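Local coordinates for protein 2,3,4,5-tetrahydropyridine-2,6-dicarboxylate N-succinyltransferase (Campylobacter jejuni, PDB 2RIJ) that probably transfers the succinyl group of succinyl-CoA to tetrahydrodipicolinate, opening the ring in the succinylase route to lysine, at residues Leu44-Gln55 and Tyr142-Val153. Sequence-based numbering, arbitrary orientation.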
ATOM      1  N   LEU A  44      44.368 -24.957 -28.750  1.00 24.16           N
ATOM      2  CA  LEU A  44      43.286 -24.006 -28.768  1.00 24.26           C
ATOM      3  C   LEU A  44      41.883 -24.598 -28.848  1.00 24.17           C
ATOM      4  O   LEU A  44      40.933 -23.909 -28.479  1.00 23.74           O
ATOM      5  CB  LEU A  44      43.456 -23.023 -29.919  1.00 23.70           C
ATOM      6  CG  LEU A  44      44.848 -22.418 -30.073  1.00 27.92           C
ATOM      7  CD1 LEU A  44      44.750 -21.420 -31.189  1.00 23.96           C
ATOM      8  CD2 LEU A  44      45.288 -21.774 -28.781  1.00 24.10           C
ATOM      9  N   GLN A  45      41.762 -25.832 -29.331  1.00 23.78           N
ATOM     10  CA  GLN A  45      40.492 -26.518 -29.456  1.00 22.37           C
ATOM     11  C   GLN A  45      40.737 -27.994 -29.754  1.00 24.15           C
ATOM     12  O   GLN A  45      41.743 -28.362 -30.379  1.00 25.52           O
ATOM     13  CB  GLN A  45      39.648 -25.919 -30.600  1.00 22.06           C
ATOM     14  CG  GLN A  45      38.239 -26.465 -30.643  1.00 18.55           C
ATOM     15  CD  GLN A  45      37.334 -25.780 -31.647  1.00 19.94           C
ATOM     16  OE1 GLN A  45      36.181 -25.426 -31.323  1.00 22.61           O
ATOM     17  NE2 GLN A  45      37.828 -25.604 -32.878  1.00 21.37           N
ATOM     18  N   ALA A  46      39.783 -28.823 -29.361  1.00 22.68           N
ATOM     19  CA  ALA A  46      39.764 -30.235 -29.670  1.00 22.51           C
ATOM     20  C   ALA A  46      38.381 -30.601 -30.217  1.00 21.85           C
ATOM     21  O   ALA A  46      37.351 -30.105 -29.713  1.00 24.58           O
ATOM     22  CB  ALA A  46      40.076 -31.024 -28.413  1.00 21.25           C
ATOM     23  N   SER A  47      38.340 -31.383 -31.290  1.00 21.11           N
ATOM     24  CA  SER A  47      37.083 -31.812 -31.902  1.00 21.87           C
ATOM     25  C   SER A  47      37.034 -33.348 -31.952  1.00 21.39           C
ATOM     26  O   SER A  47      38.003 -33.992 -32.370  1.00 22.56           O
ATOM     27  CB  SER A  47      36.924 -31.205 -33.305  1.00 21.20           C
ATOM     28  OG  SER A  47      37.039 -29.774 -33.272  1.00 25.21           O
ATOM     29  N   PHE A  48      35.906 -33.920 -31.531  1.00 19.42           N
ATOM     30  CA  PHE A  48      35.674 -35.337 -31.563  1.00 21.88           C
ATOM     31  C   PHE A  48      34.498 -35.628 -32.467  1.00 25.40           C
ATOM     32  O   PHE A  48      33.523 -34.896 -32.450  1.00 23.25           O
ATOM     33  CB  PHE A  48      35.307 -35.854 -30.156  1.00 18.67           C
ATOM     34  CG  PHE A  48      36.380 -35.698 -29.116  1.00 20.66           C
ATOM     35  CD1 PHE A  48      36.541 -34.513 -28.433  1.00 23.52           C
ATOM     36  CD2 PHE A  48      37.145 -36.786 -28.740  1.00 20.32           C
ATOM     37  CE1 PHE A  48      37.459 -34.350 -27.435  1.00 21.25           C
ATOM     38  CE2 PHE A  48      38.096 -36.653 -27.743  1.00 21.49           C
ATOM     39  CZ  PHE A  48      38.236 -35.415 -27.065  1.00 19.93           C
ATOM     40  N   ALA A  49      34.544 -36.753 -33.178  1.00 24.12           N
ATOM     41  CA  ALA A  49      33.387 -37.204 -33.933  1.00 25.79           C
ATOM     42  C   ALA A  49      32.690 -38.377 -33.271  1.00 24.94           C
ATOM     43  O   ALA A  49      31.621 -38.780 -33.731  1.00 29.26           O
ATOM     44  CB  ALA A  49      33.797 -37.581 -35.373  1.00 23.09           C
ATOM     45  N   LEU A  50      33.293 -38.907 -32.200  1.00 24.32           N
ATOM     46  CA  LEU A  50      32.760 -40.068 -31.464  0.50 25.51           C
ATOM     47  C   LEU A  50      33.202 -39.957 -30.016  1.00 24.75           C
ATOM     48  O   LEU A  50      34.384 -39.754 -29.742  1.00 24.87           O
ATOM     49  CB  LEU A  50      33.295 -41.396 -32.017  0.50 24.56           C
ATOM     50  CG  LEU A  50      32.811 -41.944 -33.358  0.50 26.61           C
ATOM     51  CD1 LEU A  50      33.705 -43.136 -33.791  0.50 23.66           C
ATOM     52  CD2 LEU A  50      31.320 -42.325 -33.312  0.50 24.18           C
ATOM     53  N   ILE A  51      32.248 -40.061 -29.104  1.00 24.91           N
ATOM     54  CA  ILE A  51      32.489 -40.050 -27.679  1.00 24.21           C
ATOM     55  C   ILE A  51      32.035 -41.378 -27.126  1.00 23.62           C
ATOM     56  O   ILE A  51      30.911 -41.845 -27.375  1.00 26.58           O
ATOM     57  CB  ILE A  51      31.650 -38.931 -26.969  1.00 26.82           C
ATOM     58  CG1 ILE A  51      31.923 -37.580 -27.584  1.00 23.51           C
ATOM     59  CG2 ILE A  51      31.879 -38.918 -25.451  1.00 21.46           C
ATOM     60  CD1 ILE A  51      33.375 -37.114 -27.338  1.00 21.13           C
ATOM     61  N   ASN A  52      32.911 -41.974 -26.347  1.00 23.19           N
ATOM     62  CA  ASN A  52      32.624 -43.238 -25.694  1.00 24.22           C
ATOM     63  C   ASN A  52      32.495 -42.933 -24.205  1.00 25.39           C
ATOM     64  O   ASN A  52      33.376 -42.272 -23.619  1.00 23.57           O
ATOM     65  CB  ASN A  52      33.749 -44.238 -25.955  1.00 26.83           C
ATOM     66  CG  ASN A  52      33.863 -44.632 -27.411  1.00 25.27           C
ATOM     67  OD1 ASN A  52      33.152 -45.507 -27.875  1.00 27.37           O
ATOM     68  ND2 ASN A  52      34.781 -44.005 -28.126  1.00 21.88           N
ATOM     69  N   TYR A  53      31.376 -43.332 -23.608  1.00 24.03           N
ATOM     70  CA  TYR A  53      31.183 -43.178 -22.150  1.00 22.72           C
ATOM     71  C   TYR A  53      30.758 -44.517 -21.588  1.00 25.01           C
ATOM     72  O   TYR A  53      29.724 -45.022 -21.956  1.00 22.19           O
ATOM     73  CB  TYR A  53      30.136 -42.119 -21.809  1.00 24.17           C
ATOM     74  CG  TYR A  53      29.961 -41.972 -20.325  1.00 24.57           C
ATOM     75  CD1 TYR A  53      30.969 -41.400 -19.547  1.00 25.71           C
ATOM     76  CD2 TYR A  53      28.837 -42.444 -19.691  1.00 27.67           C
ATOM     77  CE1 TYR A  53      30.833 -41.291 -18.191  1.00 26.02           C
ATOM     78  CE2 TYR A  53      28.712 -42.358 -18.305  1.00 28.25           C
ATOM     79  CZ  TYR A  53      29.716 -41.784 -17.587  1.00 29.49           C
ATOM     80  OH  TYR A  53      29.622 -41.688 -16.239  1.00 33.07           O
ATOM     81  N   GLU A  54      31.571 -45.092 -20.718  1.00 22.71           N
ATOM     82  CA  GLU A  54      31.261 -46.362 -20.054  1.00 25.67           C
ATOM     83  C   GLU A  54      30.825 -47.450 -21.057  1.00 25.05           C
ATOM     84  O   GLU A  54      29.844 -48.170 -20.864  1.00 23.23           O
ATOM     85  CB  GLU A  54      30.260 -46.151 -18.893  1.00 25.68           C
ATOM     86  CG  GLU A  54      30.803 -45.250 -17.758  1.00 29.02           C
ATOM     87  CD  GLU A  54      31.784 -45.971 -16.829  1.00 36.55           C
ATOM     88  OE1 GLU A  54      32.171 -47.113 -17.141  1.00 36.38           O
ATOM     89  OE2 GLU A  54      32.161 -45.394 -15.783  1.00 39.17           O
ATOM     90  N   GLN A  55      31.620 -47.601 -22.122  1.00 23.59           N
ATOM     91  CA  GLN A  55      31.286 -48.477 -23.227  1.00 23.74           C
ATOM     92  C   GLN A  55      32.524 -48.714 -24.073  1.00 25.26           C
ATOM     93  O   GLN A  55      33.480 -47.934 -23.988  1.00 22.19           O
ATOM     94  CB  GLN A  55      30.211 -47.832 -24.116  1.00 24.09           C
ATOM     95  CG  GLN A  55      30.683 -46.600 -24.838  1.00 23.88           C
ATOM     96  CD  GLN A  55      29.587 -45.831 -25.454  1.00 27.18           C
ATOM     97  OE1 GLN A  55      29.560 -44.581 -25.410  1.00 24.92           O
ATOM     98  NE2 GLN A  55      28.640 -46.556 -26.042  1.00 26.23           N
ATOM     99  N   TYR A 142      37.760 -30.551 -23.092  1.00 21.10           N
ATOM    100  CA  TYR A 142      36.904 -30.729 -24.282  1.00 21.99           C
ATOM    101  C   TYR A 142      36.138 -32.063 -24.255  1.00 19.45           C
ATOM    102  O   TYR A 142      34.930 -32.102 -24.586  1.00 22.47           O
ATOM    103  CB  TYR A 142      37.706 -30.545 -25.562  1.00 22.39           C
ATOM    104  CG  TYR A 142      37.717 -29.124 -26.066  1.00 17.62           C
ATOM    105  CD1 TYR A 142      38.619 -28.211 -25.585  1.00 20.39           C
ATOM    106  CD2 TYR A 142      36.741 -28.680 -26.960  1.00 25.05           C
ATOM    107  CE1 TYR A 142      38.603 -26.905 -26.021  1.00 19.06           C
ATOM    108  CE2 TYR A 142      36.726 -27.374 -27.404  1.00 23.18           C
ATOM    109  CZ  TYR A 142      37.668 -26.503 -26.940  1.00 23.20           C
ATOM    110  OH  TYR A 142      37.676 -25.191 -27.360  1.00 22.75           O
ATOM    111  N   LEU A 143      36.783 -33.137 -23.781  1.00 21.73           N
ATOM    112  CA  LEU A 143      36.068 -34.409 -23.628  1.00 19.89           C
ATOM    113  C   LEU A 143      34.872 -34.264 -22.631  1.00 19.90           C
ATOM    114  O   LEU A 143      33.769 -34.792 -22.879  1.00 20.46           O
ATOM    115  CB  LEU A 143      37.001 -35.518 -23.192  1.00 22.46           C
ATOM    116  CG  LEU A 143      36.392 -36.904 -23.022  1.00 21.37           C
ATOM    117  CD1 LEU A 143      35.607 -37.373 -24.232  1.00 19.86           C
ATOM    118  CD2 LEU A 143      37.516 -37.866 -22.677  1.00 20.46           C
ATOM    119  N   LYS A 144      35.113 -33.612 -21.496  1.00 22.97           N
ATOM    120  CA  LYS A 144      34.082 -33.318 -20.512  1.00 21.46           C
ATOM    121  C   LYS A 144      32.928 -32.478 -21.122  1.00 20.59           C
ATOM    122  O   LYS A 144      31.767 -32.811 -20.965  1.00 21.29           O
ATOM    123  CB  LYS A 144      34.705 -32.621 -19.304  1.00 20.91           C
ATOM    124  CG  LYS A 144      35.592 -33.577 -18.436  1.00 21.44           C
ATOM    125  CD  LYS A 144      36.476 -32.851 -17.436  1.00 25.99           C
ATOM    126  CE  LYS A 144      37.185 -33.814 -16.479  1.00 25.47           C
ATOM    127  NZ  LYS A 144      36.280 -34.395 -15.481  1.00 25.60           N
ATOM    128  N   LEU A 145      33.256 -31.437 -21.874  1.00 20.38           N
ATOM    129  CA  LEU A 145      32.207 -30.611 -22.490  1.00 20.88           C
ATOM    130  C   LEU A 145      31.368 -31.436 -23.448  1.00 22.64           C
ATOM    131  O   LEU A 145      30.159 -31.288 -23.473  1.00 20.27           O
ATOM    132  CB  LEU A 145      32.809 -29.395 -23.167  1.00 22.57           C
ATOM    133  CG  LEU A 145      33.433 -28.336 -22.225  1.00 25.09           C
ATOM    134  CD1 LEU A 145      34.128 -27.220 -23.024  1.00 25.50           C
ATOM    135  CD2 LEU A 145      32.423 -27.755 -21.178  1.00 20.99           C
ATOM    136  N   TYR A 146      32.021 -32.277 -24.250  1.00 21.54           N
ATOM    137  CA  TYR A 146      31.346 -33.215 -25.115  1.00 20.75           C
ATOM    138  C   TYR A 146      30.485 -34.187 -24.378  1.00 18.85           C
ATOM    139  O   TYR A 146      29.387 -34.497 -24.820  1.00 21.24           O
ATOM    140  CB  TYR A 146      32.343 -33.968 -26.017  1.00 21.10           C
ATOM    141  CG  TYR A 146      32.650 -33.373 -27.391  1.00 22.02           C
ATOM    142  CD1 TYR A 146      33.656 -32.432 -27.582  1.00 20.45           C
ATOM    143  CD2 TYR A 146      31.907 -33.749 -28.515  1.00 22.02           C
ATOM    144  CE1 TYR A 146      33.969 -31.914 -28.858  1.00 24.13           C
ATOM    145  CE2 TYR A 146      32.206 -33.251 -29.771  1.00 17.53           C
ATOM    146  CZ  TYR A 146      33.245 -32.338 -29.954  1.00 21.00           C
ATOM    147  OH  TYR A 146      33.506 -31.910 -31.238  1.00 21.44           O
ATOM    148  N   LEU A 147      30.946 -34.693 -23.237  1.00 21.00           N
ATOM    149  CA  LEU A 147      30.120 -35.631 -22.448  1.00 21.71           C
ATOM    150  C   LEU A 147      28.780 -34.993 -22.045  1.00 21.60           C
ATOM    151  O   LEU A 147      27.722 -35.621 -22.161  1.00 22.16           O
ATOM    152  CB  LEU A 147      30.870 -36.136 -21.214  1.00 23.87           C
ATOM    153  CG  LEU A 147      31.957 -37.161 -21.459  1.00 25.27           C
ATOM    154  CD1 LEU A 147      32.822 -37.371 -20.152  1.00 20.43           C
ATOM    155  CD2 LEU A 147      31.343 -38.488 -21.964  1.00 20.27           C
ATOM    156  N   LEU A 148      28.837 -33.707 -21.687  1.00 19.86           N
ATOM    157  CA  LEU A 148      27.639 -32.899 -21.355  1.00 20.58           C
ATOM    158  C   LEU A 148      26.789 -32.626 -22.593  1.00 21.52           C
ATOM    159  O   LEU A 148      25.618 -32.958 -22.599  1.00 20.83           O
ATOM    160  CB  LEU A 148      28.030 -31.609 -20.639  1.00 20.98           C
ATOM    161  CG  LEU A 148      28.554 -31.752 -19.198  1.00 20.92           C
ATOM    162  CD1 LEU A 148      29.390 -30.528 -18.814  1.00 23.13           C
ATOM    163  CD2 LEU A 148      27.383 -32.030 -18.244  1.00 18.87           C
ATOM    164  N   SER A 149      27.371 -32.050 -23.642  1.00 22.65           N
ATOM    165  CA  SER A 149      26.575 -31.624 -24.814  1.00 21.51           C
ATOM    166  C   SER A 149      25.976 -32.763 -25.666  1.00 24.21           C
ATOM    167  O   SER A 149      24.926 -32.571 -26.271  1.00 21.69           O
ATOM    168  CB  SER A 149      27.348 -30.625 -25.651  1.00 22.81           C
ATOM    169  OG  SER A 149      27.548 -29.447 -24.890  1.00 20.28           O
ATOM    170  N   THR A 150      26.624 -33.939 -25.642  1.00 22.80           N
ATOM    171  CA  THR A 150      26.111 -35.151 -26.276  1.00 21.91           C
ATOM    172  C   THR A 150      25.127 -35.883 -25.358  1.00 22.92           C
ATOM    173  O   THR A 150      24.547 -36.864 -25.760  1.00 21.89           O
ATOM    174  CB  THR A 150      27.265 -36.147 -26.629  1.00 23.82           C
ATOM    175  OG1 THR A 150      27.878 -36.631 -25.409  1.00 24.85           O
ATOM    176  CG2 THR A 150      28.337 -35.500 -27.572  1.00 22.83           C
ATOM    177  N   LYS A 151      24.975 -35.417 -24.115  1.00 22.79           N
ATOM    178  CA  LYS A 151      24.100 -35.966 -23.114  1.00 23.54           C
ATOM    179  C   LYS A 151      24.484 -37.398 -22.716  1.00 24.86           C
ATOM    180  O   LYS A 151      23.633 -38.150 -22.280  1.00 24.93           O
ATOM    181  CB  LYS A 151      22.627 -35.853 -23.535  1.00 23.57           C
ATOM    182  CG  LYS A 151      22.199 -34.427 -23.829  1.00 26.12           C
ATOM    183  CD  LYS A 151      20.671 -34.256 -24.037  1.00 25.03           C
ATOM    184  CE  LYS A 151      20.193 -34.760 -25.362  1.00 28.07           C
ATOM    185  NZ  LYS A 151      20.593 -33.969 -26.492  1.00 19.76           N
ATOM    186  N   LYS A 152      25.771 -37.746 -22.812  1.00 24.61           N
ATOM    187  CA  LYS A 152      26.246 -39.063 -22.295  1.00 25.43           C
ATOM    188  C   LYS A 152      26.202 -39.082 -20.770  1.00 24.99           C
ATOM    189  O   LYS A 152      26.088 -40.140 -20.163  1.00 28.81           O
ATOM    190  CB  LYS A 152      27.678 -39.367 -22.763  1.00 26.93           C
ATOM    191  CG  LYS A 152      27.852 -39.570 -24.259  1.00 28.84           C
ATOM    192  CD  LYS A 152      27.704 -41.004 -24.628  1.00 36.84           C
ATOM    193  CE  LYS A 152      27.905 -41.241 -26.100  1.00 36.04           C
ATOM    194  NZ  LYS A 152      27.596 -42.680 -26.343  1.00 38.18           N
ATOM    195  N   VAL A 153      26.365 -37.906 -20.163  1.00 25.11           N
ATOM    196  CA  VAL A 153      26.258 -37.704 -18.723  1.00 22.68           C
ATOM    197  C   VAL A 153      25.273 -36.559 -18.428  1.00 24.43           C
ATOM    198  O   VAL A 153      25.080 -35.657 -19.256  1.00 25.44           O
ATOM    199  CB  VAL A 153      27.622 -37.361 -18.054  1.00 21.54           C
ATOM    200  CG1 VAL A 153      28.686 -38.480 -18.334  1.00 20.46           C
ATOM    201  CG2 VAL A 153      28.124 -35.953 -18.472  1.00 17.12           C
TER
HETATM  202  O   HOH W   1      39.016 -23.547 -26.186  1.00 27.38           O
HETATM  203  O   HOH W   2      28.682 -42.987 -28.992  1.00 49.58           O
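Phe48 turns the edge of its ring to the face of Tyr146, an edge-to-face pair with centroids 5.2 Å apart and planes at 70°. Its CG lies anti to the carbonyl carbon (chi1 -63°), which carries the ring to Tyr146 and on to Leu143; CB itself lies over the tyrosine face, a CH-pi contact. Tyr142 turns one ring face to the strand backbone, with Ala46 N over its centre, while Gln45 CG comes 3.6 Å from Tyr142 OH.

Aliphatic contacts continue along the helix: Ile51 sends CD1 to Tyr146 CB (3.6 Å) and CG2 to Leu147 CD2 (3.6 Å). Past the Schellman turn at Lys151, Val153 CG1 sits over one face of Tyr53, 3.6 Å from the ring centroid.

The polar links are few. Phe48 N donates to Tyr146 OH (3.1 Å, 157°), a hydroxyl also bonded to His211 and to Lys191 of a neighbouring subunit. Gln55 OE1 accepts from Lys152 NZ (2.9 Å) and from Tyr53 N, both in the carbonyl plane, and a water joins Lys152 NZ to Ile51 O. Ala46 O, at the edge of the Tyr146 ring, is buried without a partner.

Helix 138-149 thus packs on the N-terminal domain's antiparallel sheet mainly through apolar and ring contacts, with Tyr146 OH joining strand, His211 and the second subunit.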